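Local coordinates for N-acetyltransferase family protein (PDB 3LNB) that transfers the acetyl group of acetyl-coenzyme A to arylamines, sulfamethoxazole among them, and so inactivates that drug, at residues 66-71 against 100-105; 149-154 against 217-222; 163-166 against 171-174; 266-271 against 292-297. The protein carries 1 engineered substitution. One frame throughout, in Å; residues are numbered along the deposited sequence.

Interaction 1 (66-71 against 100-105); sequences LPFENL and YELNSL. Engineered in segment 66-71: F68 (natural residue Tyr). With COA (coenzyme A), chain B.
L66, the first residue past the end of helix 55-65, lays its side chain alongside that of L102 on helix 99-112, the two running in opposite directions. L66 CB lies 3.9 Å from L102 CD2, and its CD1 meets the same methyl at 4.0 Å. P67 turns its ring off toward R42, and its backbone, like that of E69, is hydrogen-bonded to G97. F68, an engineered replacement of the natural tyrosine, crosses L102 at about a right angle. With CG anti to the backbone N (chi1 172°), the ring brings CD1 to 4.2 Å from L102 CD1, which sits at the ring edge, while CZ at the far end comes within 3.5 Å of N4P of coenzyme A. The sulfur S1P lies in the ring plane, 3.9 Å from both CE1 and CZ of F68. E69 reaches helix 99-112 through a water that donates to E69 O and, at 2.6 Å, to E101 OE2. Its own carboxylate is held elsewhere: OE2 accepts from L71 N and OE1 forms a salt bridge with R95. The forked L102 thus spans L66 and F68, joining a short edge strand to the helix that begins at C99, at the thiol end of the coenzyme A pocket of an arylamine N-acetyltransferase.

Interaction 2 (149-154 against 217-222); sequences DYVIDA and IGYAFT
Y219 crosses from strand 216-225 to meet V151 and D153, its side chain coming from the opposite direction to theirs. CB leaves the backbone toward segment 149-154, and the ring continues that way. Farther out, CE1 and CZ each lie 3.4 Å from D153 OD2, the carboxylate plane turned 64° from the ring. At the tip, OH is 3.6 Å from V151 CG1 and donates a weak hydrogen bond of 2.9 Å to D153 OD2, though the position of this hydroxyl is less certain. The other methyl of the valine, CG2, meets F221 CZ at 3.7 Å, so V151 spreads its fork over two aromatic residues of one strand. D153 is held mainly by others: OD1 accepts from the backbone N of G155 and from N103 ND2, and OD2 from H138 NE2. With C99, D153 and H138 match the Cys-His-Asp triad expected of this family. The Y219 ring also meets H138 and F156 edge-to-face. G218 and Y219 form a classic beta bulge opposite L193 of strand 191-196, while strand 131-145 packs against V151 and D153 through I142 and I140, and helix 55-65 against A154.

Interaction 3 (163-166 against 171-174); sequences HPVP and VISS. With FMT (formic acid), chain C.
Apolar packing carries the contact, centred on I172, whose three outer carbons each find a partner in segment 163-166. CG2 rests 3.7 Å from H163 CB, the two side chains meeting at a slant. CG1 lies 4.0 Å from V165 CG1, and CD1 meets ring carbon CD of P166 at 3.7 Å. That last methyl also comes within 3.7 Å of P164 O. A chi1 of -66° at I172 directs the ethyl arm to the proline end and CG2 to the histidine, whose CD2 packs 3.7 Å from S173 O. Hydrogen bonds gather at the other end of the segments. H163 NE2 donates to O1 of a formic acid molecule, probably from the crystallisation liquor, over 2.9 Å at 162°, with O1 in the ring plane. The formic acid also packs on S174 CB and is hydrogen-bonded to Q175 N. H163 ND1 is hydrogen-bonded to D56 OD1, and S174 OG to T176 OG1. These two segments are the outermost strands of one antiparallel sheet, yet they meet through side chains instead of backbone bonds. The chemistry implies an apolar seam between sheet edges, with a partly exposed imidazole held, in the crystal, at both nitrogens.

Interaction 4 (266-271 against 292-297); sequences KNYTET and ESFGIT. With COA (coenzyme A), chain B.
The ring of Y268 has F294 CE1 at its edge, near its plane, at 4.3 Å from Y268 CE1; S293 OG approaches the same ring obliquely, near the hydroxyl. This is helix-on-sheet packing: the end of helix 283-294 lies against an antiparallel sheet through a tyrosine of strand 267-272. Because chi1 of -177° points the Y268 ring away from its own backbone N, the side chain extends from the strand until its OH stands 3.6 Å from S293 CB and accepts a hydrogen bond of 3.2 Å from S293 OG. I261 and L263 of strand 259-263, together with I289 of the helix, pack around the tyrosine, and F294 also touches I261. The helix ends at F294, and G295 leaves helical geometry with a positive phi. N267 and T269, flanking Y268 in sequence, serve coenzyme A instead. T269 CG2 lies 3.7 Å from the bridging oxygen O3A of the diphosphate, and T269 OG1 is hydrogen-bonded to K278 NZ, which itself binds the cofactor. One strand therefore joins the helix through its tyrosine and the cofactor through its neighbours. At the 3'-phosphate the grip is direct: N267 ND2 donates to O8A of coenzyme A over 3.0 Å, almost straight at 175°.

In the fold
Interactions 1, 2 and 4 are buried contacts, although 4 lies farthest from the chain's centre, about 17 Å measured to its own centre; interaction 3 is only partly buried. Interactions 2 and 3 share the larger sheet, where V151 N and V165 O are 2.8 Å apart across neighbouring strands, whereas 1 and 4 reach the smaller sheet and both touch coenzyme A, near its thiol and its 3'-phosphate respectively. N103 ties interaction 1 to 2, its OD1 probably hydrogen-bonded to A154 N. P67 packs against F294, joining 1 to 4. Leucine packing dominates 1 and isoleucine packing 3, while 2 and 4 each add a tyrosine hydroxyl, as a weak and uncertain donor in 2 and as acceptor in 4.

Interaction 1 (66-71 against 100-105)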
# COMPACT_ATOMS: atom_id res chain seq x y z
N LEU A 66 4.53 -5.38 6.67
CA LEU A 66 5.04 -4.10 6.19
C LEU A 66 4.11 -2.95 6.57
O LEU A 66 3.05 -2.77 5.97
CB LEU A 66 5.22 -4.15 4.67
CG LEU A 66 6.26 -5.13 4.15
CD1 LEU A 66 6.30 -5.07 2.63
CD2 LEU A 66 7.64 -4.80 4.74
N PRO A 67 4.49 -2.14 7.57
CA PRO A 67 3.66 -1.02 8.01
C PRO A 67 3.52 0.06 6.94
O PRO A 67 4.45 0.31 6.17
CB PRO A 67 4.40 -0.48 9.23
CG PRO A 67 5.25 -1.64 9.68
CD PRO A 67 5.72 -2.22 8.38
N PHE A 68 2.35 0.68 6.89
CA PHE A 68 2.08 1.78 5.96
C PHE A 68 2.49 3.00 6.79
O PHE A 68 1.86 3.29 7.81
CB PHE A 68 0.58 1.83 5.63
CG PHE A 68 0.18 3.04 4.83
CD1 PHE A 68 0.24 3.03 3.43
CD2 PHE A 68 -0.27 4.20 5.47
CE1 PHE A 68 -0.14 4.14 2.69
CE2 PHE A 68 -0.65 5.32 4.73
CZ PHE A 68 -0.58 5.29 3.34
N GLU A 69 3.54 3.69 6.39
CA GLU A 69 4.00 4.85 7.14
C GLU A 69 4.69 5.93 6.32
O GLU A 69 5.19 5.67 5.22
CB GLU A 69 4.91 4.40 8.29
CG GLU A 69 6.03 3.42 7.91
CD GLU A 69 7.41 4.07 7.81
OE1 GLU A 69 8.41 3.32 7.79
OE2 GLU A 69 7.49 5.32 7.76
N ASN A 70 4.74 7.13 6.90
CA ASN A 70 5.33 8.31 6.27
C ASN A 70 6.38 8.94 7.19
O ASN A 70 6.64 10.14 7.10
CB ASN A 70 4.24 9.35 6.04
CG ASN A 70 3.74 9.95 7.34
OD1 ASN A 70 3.84 9.32 8.40
ND2 ASN A 70 3.19 11.15 7.27
N LEU A 71 6.98 8.13 8.06
CA LEU A 71 7.97 8.64 9.01
C LEU A 71 9.20 9.34 8.42
O LEU A 71 9.76 10.22 9.06
CB LEU A 71 8.41 7.52 9.96
CG LEU A 71 7.27 6.75 10.65
CD1 LEU A 71 7.87 5.77 11.64
CD2 LEU A 71 6.32 7.72 11.37
N TYR A 100 3.47 4.30 -2.88
CA TYR A 100 4.45 4.28 -3.95
C TYR A 100 5.73 3.50 -3.62
O TYR A 100 6.49 3.14 -4.52
CB TYR A 100 4.81 5.70 -4.41
CG TYR A 100 5.25 6.62 -3.31
CD1 TYR A 100 4.33 7.42 -2.63
CD2 TYR A 100 6.59 6.69 -2.93
CE1 TYR A 100 4.74 8.26 -1.60
CE2 TYR A 100 7.00 7.52 -1.91
CZ TYR A 100 6.07 8.30 -1.24
OH TYR A 100 6.49 9.11 -0.21
N GLU A 101 5.97 3.25 -2.34
CA GLU A 101 7.15 2.48 -1.94
C GLU A 101 6.77 1.01 -1.84
O GLU A 101 7.45 0.14 -2.38
CB GLU A 101 7.69 2.97 -0.60
CG GLU A 101 8.15 4.42 -0.63
CD GLU A 101 8.53 4.94 0.74
OE1 GLU A 101 9.69 4.74 1.16
OE2 GLU A 101 7.65 5.53 1.40
N LEU A 102 5.67 0.75 -1.15
CA LEU A 102 5.19 -0.61 -0.99
C LEU A 102 4.95 -1.28 -2.34
O LEU A 102 5.43 -2.39 -2.58
CB LEU A 102 3.89 -0.62 -0.17
CG LEU A 102 4.06 -0.24 1.31
CD1 LEU A 102 2.69 -0.01 1.96
CD2 LEU A 102 4.82 -1.36 2.02
N ASN A 103 4.23 -0.60 -3.23
CA ASN A 103 3.95 -1.18 -4.54
C ASN A 103 5.12 -1.16 -5.52
O ASN A 103 5.15 -1.96 -6.44
CB ASN A 103 2.72 -0.51 -5.17
CG ASN A 103 1.42 -0.98 -4.52
OD1 ASN A 103 1.32 -2.12 -4.07
ND2 ASN A 103 0.43 -0.10 -4.50
N SER A 104 6.07 -0.26 -5.33
CA SER A 104 7.23 -0.24 -6.20
C SER A 104 8.06 -1.47 -5.85
O SER A 104 8.57 -2.17 -6.73
CB SER A 104 8.06 1.03 -5.98
OG SER A 104 7.51 2.14 -6.68
N LEU A 105 8.19 -1.75 -4.55
CA LEU A 105 8.94 -2.91 -4.09
C LEU A 105 8.29 -4.19 -4.61
O LEU A 105 8.96 -5.05 -5.17
CB LEU A 105 9.00 -2.95 -2.57
CG LEU A 105 9.68 -4.20 -1.98
CD1 LEU A 105 11.15 -4.26 -2.43
CD2 LEU A 105 9.59 -4.16 -0.48
N1A COA B . -2.15 10.84 6.35
C2A COA B . -1.87 11.10 7.62
N3A COA B . -2.73 10.81 8.59
C4A COA B . -3.91 10.25 8.30
C5A COA B . -4.24 9.98 6.98
C6A COA B . -3.31 10.29 5.99
N6A COA B . -3.58 10.03 4.71
N7A COA B . -5.45 9.42 6.98
C8A COA B . -5.86 9.35 8.24
N9A COA B . -4.93 9.85 9.05
C1B COA B . -4.98 9.83 10.53
C2B COA B . -6.19 10.57 11.11
O2B COA B . -5.94 11.98 11.13
C3B COA B . -6.21 10.00 12.53
O3B COA B . -5.40 10.80 13.40
P3B COA B . -5.84 10.95 14.94
O7A COA B . -6.22 9.65 15.54
O8A COA B . -4.61 11.65 15.70
O9A COA B . -7.06 12.00 14.94
C4B COA B . -5.59 8.61 12.37
O4B COA B . -5.21 8.49 10.98
C5B COA B . -6.60 7.51 12.69
O5B COA B . -7.70 7.59 11.78
P1A COA B . -9.01 6.68 12.04
O1A COA B . -9.93 6.85 10.73
O2A COA B . -9.71 7.08 13.28
O3A COA B . -8.49 5.16 12.11
P2A COA B . -8.14 4.26 10.82
O4A COA B . -9.50 3.49 10.46
O5A COA B . -7.04 3.32 11.12
O6A COA B . -7.83 5.24 9.58
CBP COA B . -6.01 4.96 7.95
CCP COA B . -6.50 5.62 9.24
CDP COA B . -5.84 3.46 8.17
CEP COA B . -4.67 5.57 7.54
CAP COA B . -7.03 5.21 6.83
OAP COA B . -7.23 6.61 6.67
C9P COA B . -6.56 4.62 5.50
O9P COA B . -6.55 3.41 5.30
N8P COA B . -6.18 5.53 4.60
C7P COA B . -5.72 5.19 3.25
C6P COA B . -4.51 6.05 2.87
C5P COA B . -4.26 6.01 1.36
O5P COA B . -5.00 6.62 0.59
N4P COA B . -3.20 5.32 0.96
C3P COA B . -2.85 5.19 -0.46
C2P COA B . -2.13 6.45 -0.96
S1P COA B . -0.44 6.67 -0.28
O HOH W 1 7.34 7.21 3.30

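Interaction 2 (149-154 against 217-222)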
# COMPACT_ATOMS: atom_id res chain seq x y z
N ASP A 149 -6.49 -9.09 -16.82
CA ASP A 149 -5.79 -8.04 -16.09
C ASP A 149 -6.30 -7.99 -14.65
O ASP A 149 -7.49 -8.20 -14.40
CB ASP A 149 -6.01 -6.67 -16.73
CG ASP A 149 -5.18 -6.47 -17.97
OD1 ASP A 149 -4.14 -7.15 -18.11
OD2 ASP A 149 -5.55 -5.61 -18.80
N TYR A 150 -5.40 -7.70 -13.73
CA TYR A 150 -5.74 -7.59 -12.32
C TYR A 150 -5.05 -6.40 -11.70
O TYR A 150 -3.96 -6.01 -12.12
CB TYR A 150 -5.29 -8.82 -11.54
CG TYR A 150 -5.88 -10.13 -12.00
CD1 TYR A 150 -5.43 -10.74 -13.16
CD2 TYR A 150 -6.88 -10.76 -11.26
CE1 TYR A 150 -5.95 -11.95 -13.58
CE2 TYR A 150 -7.41 -11.97 -11.66
CZ TYR A 150 -6.94 -12.57 -12.83
OH TYR A 150 -7.45 -13.77 -13.22
N VAL A 151 -5.69 -5.82 -10.69
CA VAL A 151 -5.06 -4.73 -9.97
C VAL A 151 -4.39 -5.40 -8.77
O VAL A 151 -4.99 -6.23 -8.09
CB VAL A 151 -6.10 -3.70 -9.44
CG1 VAL A 151 -5.48 -2.86 -8.30
CG2 VAL A 151 -6.54 -2.78 -10.58
N ILE A 152 -3.12 -5.06 -8.55
CA ILE A 152 -2.37 -5.60 -7.43
C ILE A 152 -2.06 -4.37 -6.60
O ILE A 152 -1.33 -3.48 -7.05
CB ILE A 152 -1.04 -6.25 -7.88
CG1 ILE A 152 -1.30 -7.35 -8.92
CG2 ILE A 152 -0.31 -6.85 -6.67
CD1 ILE A 152 -2.16 -8.48 -8.40
N ASP A 153 -2.61 -4.30 -5.40
CA ASP A 153 -2.39 -3.13 -4.56
C ASP A 153 -2.12 -3.47 -3.10
O ASP A 153 -2.99 -3.98 -2.39
CB ASP A 153 -3.60 -2.20 -4.66
CG ASP A 153 -3.36 -0.85 -4.00
OD1 ASP A 153 -2.29 -0.65 -3.38
OD2 ASP A 153 -4.26 0.01 -4.10
N ALA A 154 -0.91 -3.17 -2.65
CA ALA A 154 -0.52 -3.43 -1.27
C ALA A 154 -0.23 -2.10 -0.58
O ALA A 154 0.37 -2.08 0.49
CB ALA A 154 0.72 -4.32 -1.23
N ILE A 217 -16.13 5.09 -4.50
CA ILE A 217 -14.84 5.11 -5.17
C ILE A 217 -13.67 5.18 -4.19
O ILE A 217 -13.63 6.05 -3.32
CB ILE A 217 -14.71 6.33 -6.11
CG1 ILE A 217 -15.69 6.18 -7.28
CG2 ILE A 217 -13.27 6.46 -6.61
CD1 ILE A 217 -15.75 7.40 -8.16
N GLY A 218 -12.75 4.23 -4.31
CA GLY A 218 -11.57 4.23 -3.47
C GLY A 218 -10.60 5.15 -4.19
O GLY A 218 -10.13 6.15 -3.65
N TYR A 219 -10.31 4.80 -5.44
CA TYR A 219 -9.44 5.61 -6.27
C TYR A 219 -9.68 5.37 -7.75
O TYR A 219 -10.23 4.34 -8.15
CB TYR A 219 -7.96 5.36 -5.96
CG TYR A 219 -7.52 3.92 -6.02
CD1 TYR A 219 -7.39 3.16 -4.85
CD2 TYR A 219 -7.22 3.30 -7.24
CE1 TYR A 219 -6.97 1.84 -4.89
CE2 TYR A 219 -6.81 1.97 -7.29
CZ TYR A 219 -6.68 1.25 -6.11
OH TYR A 219 -6.26 -0.06 -6.14
N ALA A 220 -9.30 6.35 -8.55
CA ALA A 220 -9.41 6.29 -9.99
C ALA A 220 -8.00 6.06 -10.50
O ALA A 220 -7.03 6.36 -9.80
CB ALA A 220 -9.95 7.60 -10.53
N PHE A 221 -7.89 5.52 -11.71
CA PHE A 221 -6.59 5.28 -12.32
C PHE A 221 -6.72 5.05 -13.82
O PHE A 221 -7.83 4.94 -14.35
CB PHE A 221 -5.87 4.08 -11.67
CG PHE A 221 -6.56 2.75 -11.87
CD1 PHE A 221 -7.65 2.38 -11.08
CD2 PHE A 221 -6.12 1.87 -12.86
CE1 PHE A 221 -8.28 1.15 -11.27
CE2 PHE A 221 -6.75 0.64 -13.05
CZ PHE A 221 -7.83 0.28 -12.26
N THR A 222 -5.58 5.01 -14.50
CA THR A 222 -5.53 4.77 -15.94
C THR A 222 -4.54 3.63 -16.16
O THR A 222 -3.93 3.14 -15.21
CB THR A 222 -5.01 6.01 -16.71
OG1 THR A 222 -3.61 6.19 -16.45
CG2 THR A 222 -5.76 7.26 -16.29

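Interaction 3 (163-166 against 171-174)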
# COMPACT_ATOMS: atom_id res chain seq x y z
N HIS A 163 -5.93 -9.70 -2.34
CA HIS A 163 -6.12 -10.63 -3.46
C HIS A 163 -6.09 -9.81 -4.74
O HIS A 163 -6.44 -8.63 -4.73
CB HIS A 163 -7.51 -11.31 -3.42
CG HIS A 163 -7.81 -12.04 -2.15
ND1 HIS A 163 -7.28 -13.28 -1.87
CD2 HIS A 163 -8.57 -11.70 -1.09
CE1 HIS A 163 -7.72 -13.68 -0.68
NE2 HIS A 163 -8.50 -12.73 -0.19
N PRO A 164 -5.67 -10.41 -5.86
CA PRO A 164 -5.66 -9.62 -7.09
C PRO A 164 -7.12 -9.26 -7.36
O PRO A 164 -8.01 -10.07 -7.12
CB PRO A 164 -5.13 -10.60 -8.13
CG PRO A 164 -4.20 -11.46 -7.33
CD PRO A 164 -4.96 -11.69 -6.05
N VAL A 165 -7.38 -8.04 -7.84
CA VAL A 165 -8.76 -7.64 -8.13
C VAL A 165 -8.92 -7.64 -9.65
O VAL A 165 -8.32 -6.83 -10.35
CB VAL A 165 -9.05 -6.24 -7.56
CG1 VAL A 165 -10.55 -5.94 -7.66
CG2 VAL A 165 -8.59 -6.16 -6.11
N PRO A 166 -9.75 -8.56 -10.17
CA PRO A 166 -9.98 -8.68 -11.61
C PRO A 166 -10.73 -7.55 -12.28
O PRO A 166 -11.72 -7.05 -11.75
CB PRO A 166 -10.74 -10.00 -11.72
CG PRO A 166 -11.59 -9.97 -10.47
CD PRO A 166 -10.60 -9.49 -9.42
N VAL A 171 -16.52 -9.36 -7.36
CA VAL A 171 -16.19 -8.82 -6.05
C VAL A 171 -15.07 -9.61 -5.37
O VAL A 171 -15.01 -10.84 -5.48
CB VAL A 171 -17.42 -8.83 -5.12
CG1 VAL A 171 -17.03 -8.38 -3.71
CG2 VAL A 171 -18.51 -7.93 -5.69
N ILE A 172 -14.18 -8.89 -4.70
CA ILE A 172 -13.09 -9.50 -3.95
C ILE A 172 -13.37 -9.11 -2.50
O ILE A 172 -13.57 -7.93 -2.20
CB ILE A 172 -11.71 -8.93 -4.36
CG1 ILE A 172 -11.38 -9.33 -5.81
CG2 ILE A 172 -10.64 -9.41 -3.38
CD1 ILE A 172 -11.45 -10.82 -6.09
N SER A 173 -13.42 -10.09 -1.61
CA SER A 173 -13.68 -9.79 -0.21
C SER A 173 -12.54 -10.26 0.66
O SER A 173 -11.90 -11.28 0.39
CB SER A 173 -14.98 -10.46 0.24
OG SER A 173 -14.88 -11.86 0.20
N SER A 174 -12.25 -9.49 1.70
CA SER A 174 -11.20 -9.84 2.64
C SER A 174 -11.64 -9.31 3.99
O SER A 174 -12.75 -8.79 4.12
CB SER A 174 -9.86 -9.21 2.23
OG SER A 174 -9.87 -7.80 2.36
C FMT C . -8.49 -12.33 3.38
O1 FMT C . -9.31 -12.77 2.60
O2 FMT C . -8.89 -11.64 4.46

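Interaction 4 (266-271 against 292-297)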
# COMPACT_ATOMS: atom_id res chain seq x y z
N LYS A 266 -0.39 11.99 18.07
CA LYS A 266 -1.38 12.27 19.11
C LYS A 266 -2.23 11.10 19.61
O LYS A 266 -2.57 11.04 20.80
CB LYS A 266 -2.34 13.36 18.62
CG LYS A 266 -1.66 14.57 17.98
CD LYS A 266 -0.79 15.31 18.96
CE LYS A 266 -0.22 16.57 18.33
NZ LYS A 266 0.69 17.30 19.27
N ASN A 267 -2.58 10.18 18.73
CA ASN A 267 -3.44 9.07 19.13
C ASN A 267 -3.10 7.70 18.57
O ASN A 267 -2.50 7.58 17.50
CB ASN A 267 -4.88 9.36 18.71
CG ASN A 267 -5.42 10.63 19.32
OD1 ASN A 267 -5.78 10.65 20.50
ND2 ASN A 267 -5.46 11.70 18.53
N TYR A 268 -3.51 6.68 19.32
CA TYR A 268 -3.33 5.29 18.93
C TYR A 268 -4.74 4.75 18.71
O TYR A 268 -5.55 4.72 19.64
CB TYR A 268 -2.63 4.49 20.04
CG TYR A 268 -2.35 3.05 19.66
CD1 TYR A 268 -1.73 2.74 18.45
CD2 TYR A 268 -2.66 2.01 20.54
CE1 TYR A 268 -1.42 1.41 18.12
CE2 TYR A 268 -2.35 0.69 20.22
CZ TYR A 268 -1.73 0.40 19.01
OH TYR A 268 -1.39 -0.90 18.70
N THR A 269 -5.04 4.35 17.48
CA THR A 269 -6.36 3.84 17.14
C THR A 269 -6.33 2.35 16.82
O THR A 269 -5.61 1.90 15.91
CB THR A 269 -6.96 4.62 15.94
OG1 THR A 269 -7.00 6.01 16.26
CG2 THR A 269 -8.38 4.14 15.64
N GLU A 270 -7.13 1.60 17.56
CA GLU A 270 -7.20 0.16 17.39
C GLU A 270 -8.57 -0.33 16.93
O GLU A 270 -9.59 -0.05 17.55
CB GLU A 270 -6.84 -0.52 18.72
CG GLU A 270 -5.43 -0.23 19.20
CD GLU A 270 -5.17 -0.73 20.60
OE1 GLU A 270 -5.60 -0.05 21.57
OE2 GLU A 270 -4.57 -1.82 20.74
N THR A 271 -8.57 -1.06 15.83
CA THR A 271 -9.78 -1.65 15.29
C THR A 271 -9.62 -3.12 15.64
O THR A 271 -8.77 -3.82 15.08
CB THR A 271 -9.85 -1.46 13.77
OG1 THR A 271 -9.77 -0.07 13.46
CG2 THR A 271 -11.16 -2.03 13.23
N GLU A 292 6.88 -1.95 19.71
CA GLU A 292 6.11 -3.13 20.07
C GLU A 292 4.98 -3.54 19.14
O GLU A 292 4.75 -4.73 18.94
CB GLU A 292 5.54 -2.96 21.48
CG GLU A 292 6.56 -2.47 22.49
CD GLU A 292 6.20 -2.83 23.92
OE1 GLU A 292 5.01 -2.70 24.30
OE2 GLU A 292 7.12 -3.23 24.68
N SER A 293 4.27 -2.57 18.56
CA SER A 293 3.17 -2.93 17.69
C SER A 293 3.51 -2.97 16.20
O SER A 293 2.89 -3.72 15.44
CB SER A 293 1.99 -1.98 17.91
OG SER A 293 1.51 -2.06 19.25
N PHE A 294 4.50 -2.19 15.78
CA PHE A 294 4.87 -2.15 14.38
C PHE A 294 6.26 -2.65 14.02
O PHE A 294 6.61 -2.71 12.84
CB PHE A 294 4.72 -0.72 13.84
CG PHE A 294 3.32 -0.19 13.93
CD1 PHE A 294 2.93 0.61 14.99
CD2 PHE A 294 2.39 -0.51 12.94
CE1 PHE A 294 1.63 1.10 15.07
CE2 PHE A 294 1.09 -0.03 13.00
CZ PHE A 294 0.71 0.78 14.07
N GLY A 295 7.06 -2.98 15.02
CA GLY A 295 8.40 -3.47 14.74
C GLY A 295 9.32 -2.41 14.17
O GLY A 295 10.34 -2.72 13.55
N ILE A 296 8.96 -1.15 14.35
CA ILE A 296 9.81 -0.08 13.84
C ILE A 296 10.70 0.45 14.96
O ILE A 296 10.21 0.94 15.98
CB ILE A 296 8.97 1.06 13.24
CG1 ILE A 296 8.27 0.56 11.97
CG2 ILE A 296 9.86 2.26 12.95
CD1 ILE A 296 7.44 1.61 11.24
N THR A 297 12.01 0.34 14.75
CA THR A 297 13.00 0.78 15.74
C THR A 297 14.09 1.66 15.14
O THR A 297 13.93 2.22 14.05
CB THR A 297 13.69 -0.43 16.41
OG1 THR A 297 12.70 -1.33 16.94
CG2 THR A 297 14.58 0.04 17.54
N1A COA B . -2.15 10.84 6.35
C2A COA B . -1.87 11.10 7.62
N3A COA B . -2.73 10.81 8.59
C4A COA B . -3.91 10.25 8.30
C5A COA B . -4.24 9.98 6.98
C6A COA B . -3.31 10.29 5.99
N6A COA B . -3.58 10.03 4.71
N7A COA B . -5.45 9.42 6.98
C8A COA B . -5.86 9.35 8.24
N9A COA B . -4.93 9.85 9.05
C1B COA B . -4.98 9.83 10.53
C2B COA B . -6.19 10.57 11.11
O2B COA B . -5.94 11.98 11.13
C3B COA B . -6.21 10.00 12.53
O3B COA B . -5.40 10.80 13.40
P3B COA B . -5.84 10.95 14.94
O7A COA B . -6.22 9.65 15.54
O8A COA B . -4.61 11.65 15.70
O9A COA B . -7.06 12.00 14.94
C4B COA B . -5.59 8.61 12.37
O4B COA B . -5.21 8.49 10.98
C5B COA B . -6.60 7.51 12.69
O5B COA B . -7.70 7.59 11.78
P1A COA B . -9.01 6.68 12.04
O1A COA B . -9.93 6.85 10.73
O2A COA B . -9.71 7.08 13.28
O3A COA B . -8.49 5.16 12.11
P2A COA B . -8.14 4.26 10.82
O4A COA B . -9.50 3.49 10.46
O5A COA B . -7.04 3.32 11.12
O6A COA B . -7.83 5.24 9.58
CBP COA B . -6.01 4.96 7.95
CCP COA B . -6.50 5.62 9.24
CDP COA B . -5.84 3.46 8.17
CEP COA B . -4.67 5.57 7.54
CAP COA B . -7.03 5.21 6.83
OAP COA B . -7.23 6.61 6.67
C9P COA B . -6.56 4.62 5.50
O9P COA B . -6.55 3.41 5.30
N8P COA B . -6.18 5.53 4.60
C7P COA B . -5.72 5.19 3.25
C6P COA B . -4.51 6.05 2.87
C5P COA B . -4.26 6.01 1.36
O5P COA B . -5.00 6.62 0.59
N4P COA B . -3.20 5.32 0.96
C3P COA B . -2.85 5.19 -0.46
C2P COA B . -2.13 6.45 -0.96
S1P COA B . -0.44 6.67 -0.28